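Local coordinates for protein glycoside hydrolase family 31 (Trueperella pyogenes, PDB 5I0F) that probably hydrolyses cycloalternan, a cyclic glucose oligosaccharide, through a covalent glycosyl-enzyme intermediate formed in its family 31 TIM-barrel active site, at residues Thr640-Cys643 / Leu644-Lys648. Sequence-based numbering, arbitrary orientation.
Sequences TRQC and LQTGK
The C-terminal turn of helix 617-646, which leads from the TIM barrel toward the antiparallel sheet of the C-terminal domain, is closed by main-chain bonds to the carbonyls of Thr-640, Gln-642 and Cys-643 and by an ST turn at Thr-646. Leu-644 N donates to Thr-640 O; the next i+4 bond, from Gln-645 N to Arg-641 O, is weak, and the pattern recovers with Thr-646 N to Gln-642 O at 2.8 Å, the donor nearly in line with the carbonyl bond. Gly-647 N then reaches Cys-643 O, also at 2.8 Å, but tilted 34° from the plane of that carbonyl. Here the helix ends: Gly-647 has positive phi, a conformation that glycine takes readily.

Thr-646 supplies the side-chain bond of the turn. Its chi1 of 67° turns OG1 back over the main chain, where it accepts from Lys-648 N at 3.1 Å in an almost straight bond (166°). The same torsion lays CG2 beside the helix, 3.3 Å from Gln-642 O, while the Gln-642 side chain, bent at chi2, crosses that of Thr-646 roughly at right angles. On the buried side, Cys-643 packs against the departing chain, its CB 3.3 Å and its SG 3.4 Å from Lys-648 O. Leu-644 CG lies 3.4 Å from Thr-640 O, one turn earlier in the helix, and the leucine side chain continues onto Pro-287.

Beyond the turn, the Lys-648 amine forms a salt bridge with Asp-657, and Thr-646 O receives a hydrogen bond from Asn-278 of helix 273-284. The threonine hydroxyl thus holds the first amide beyond the glycine, consistent with the polar bonds at Thr-646 and Lys-648 constraining the direction in which the chain leaves the helix.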
ATOM      1  N   THR A 640     -21.256   6.040   9.161  1.00 22.43           N
ATOM      2  CA  THR A 640     -19.946   6.710   9.138  1.00 23.29           C
ATOM      3  C   THR A 640     -19.825   7.800  10.208  1.00 24.41           C
ATOM      4  O   THR A 640     -18.830   7.859  10.932  1.00 24.02           O
ATOM      5  CB  THR A 640     -19.654   7.300   7.759  1.00 23.20           C
ATOM      6  OG1 THR A 640     -19.551   6.241   6.806  1.00 22.84           O
ATOM      7  CG2 THR A 640     -18.350   8.104   7.773  1.00 23.64           C
ATOM      8  N   ARG A 641     -20.819   8.670  10.300  1.00 26.64           N
ATOM      9  CA  ARG A 641     -20.853   9.656  11.389  1.00 29.58           C
ATOM     10  C   ARG A 641     -20.740   8.976  12.760  1.00 28.76           C
ATOM     11  O   ARG A 641     -19.970   9.417  13.616  1.00 27.79           O
ATOM     12  CB  ARG A 641     -22.130  10.524  11.330  1.00 33.54           C
ATOM     13  CG  ARG A 641     -22.118  11.541  10.201  1.00 37.38           C
ATOM     14  CD  ARG A 641     -23.278  12.537  10.312  1.00 42.80           C
ATOM     15  NE  ARG A 641     -24.630  11.949  10.100  1.00 46.48           N
ATOM     16  CZ  ARG A 641     -25.514  12.300   9.149  1.00 49.94           C
ATOM     17  NH1 ARG A 641     -25.245  13.274   8.262  1.00 51.18           N
ATOM     18  NH2 ARG A 641     -26.699  11.667   9.077  1.00 50.79           N
ATOM     19  N   GLN A 642     -21.513   7.913  12.966  1.00 28.35           N
ATOM     20  CA  GLN A 642     -21.409   7.140  14.203  1.00 29.48           C
ATOM     21  C   GLN A 642     -20.006   6.565  14.409  1.00 27.30           C
ATOM     22  O   GLN A 642     -19.480   6.640  15.516  1.00 26.83           O
ATOM     23  CB  GLN A 642     -22.465   6.022  14.284  1.00 31.50           C
ATOM     24  CG  GLN A 642     -23.823   6.517  14.743  1.00 34.45           C
ATOM     25  CD  GLN A 642     -23.812   6.933  16.207  1.00 37.72           C
ATOM     26  OE1 GLN A 642     -23.383   6.161  17.081  1.00 41.73           O
ATOM     27  NE2 GLN A 642     -24.265   8.161  16.488  1.00 38.97           N
ATOM     28  N   CYS A 643     -19.410   6.016  13.357  1.00 25.14           N
ATOM     29  CA  CYS A 643     -18.037   5.492  13.430  1.00 24.86           C
ATOM     30  C   CYS A 643     -16.997   6.522  13.881  1.00 24.55           C
ATOM     31  O   CYS A 643     -16.041   6.171  14.564  1.00 23.91           O
ATOM     32  CB  CYS A 643     -17.579   4.921  12.080  1.00 24.80           C
ATOM     33  SG  CYS A 643     -18.429   3.406  11.569  1.00 25.68           S
ATOM     34  N   LEU A 644     -17.166   7.776  13.479  1.00 24.81           N
ATOM     35  CA  LEU A 644     -16.251   8.831  13.891  1.00 25.97           C
ATOM     36  C   LEU A 644     -16.378   9.086  15.394  1.00 27.55           C
ATOM     37  O   LEU A 644     -15.374   9.379  16.040  1.00 27.57           O
ATOM     38  CB  LEU A 644     -16.502  10.134  13.109  1.00 26.68           C
ATOM     39  CG  LEU A 644     -16.327  10.128  11.579  1.00 27.11           C
ATOM     40  CD1 LEU A 644     -16.497  11.534  11.009  1.00 27.92           C
ATOM     41  CD2 LEU A 644     -14.997   9.550  11.178  1.00 27.29           C
ATOM     42  N   GLN A 645     -17.602   9.004  15.928  1.00 28.15           N
ATOM     43  CA  GLN A 645     -17.805   9.136  17.376  1.00 30.21           C
ATOM     44  C   GLN A 645     -17.330   7.893  18.138  1.00 29.42           C
ATOM     45  O   GLN A 645     -16.655   8.020  19.134  1.00 29.33           O
ATOM     46  CB  GLN A 645     -19.239   9.515  17.766  1.00 32.45           C
ATOM     47  CG  GLN A 645     -19.365   9.598  19.299  1.00 35.26           C
ATOM     48  CD  GLN A 645     -20.130  10.782  19.867  1.00 37.53           C
ATOM     49  OE1 GLN A 645     -20.023  11.951  19.400  1.00 37.48           O
ATOM     50  NE2 GLN A 645     -20.863  10.503  20.957  1.00 38.97           N
ATOM     51  N   THR A 646     -17.636   6.698  17.653  1.00 27.87           N
ATOM     52  CA  THR A 646     -17.358   5.488  18.434  1.00 27.84           C
ATOM     53  C   THR A 646     -15.947   4.946  18.260  1.00 27.29           C
ATOM     54  O   THR A 646     -15.456   4.237  19.133  1.00 27.77           O
ATOM     55  CB  THR A 646     -18.330   4.355  18.072  1.00 27.18           C
ATOM     56  OG1 THR A 646     -18.082   3.930  16.718  1.00 26.15           O
ATOM     57  CG2 THR A 646     -19.784   4.801  18.250  1.00 27.55           C
ATOM     58  N   GLY A 647     -15.318   5.215  17.116  1.00 26.96           N
ATOM     59  CA  GLY A 647     -14.015   4.642  16.783  1.00 26.63           C
ATOM     60  C   GLY A 647     -14.086   3.275  16.097  1.00 26.72           C
ATOM     61  O   GLY A 647     -13.058   2.729  15.706  1.00 27.15           O
ATOM     62  N   LYS A 648     -15.290   2.725  15.933  1.00 26.19           N
ATOM     63  CA  LYS A 648     -15.459   1.473  15.217  1.00 26.13           C
ATOM     64  C   LYS A 648     -15.257   1.601  13.679  1.00 25.00           C
ATOM     65  O   LYS A 648     -15.453   2.675  13.092  1.00 25.59           O
ATOM     66  CB  LYS A 648     -16.836   0.901  15.491  1.00 27.23           C
ATOM     67  CG  LYS A 648     -17.040   0.480  16.932  1.00 28.65           C
ATOM     68  CD  LYS A 648     -18.341  -0.285  17.049  1.00 30.13           C
ATOM     69  CE  LYS A 648     -18.717  -0.543  18.479  1.00 31.91           C
ATOM     70  NZ  LYS A 648     -20.040  -1.203  18.488  1.00 32.77           N
TER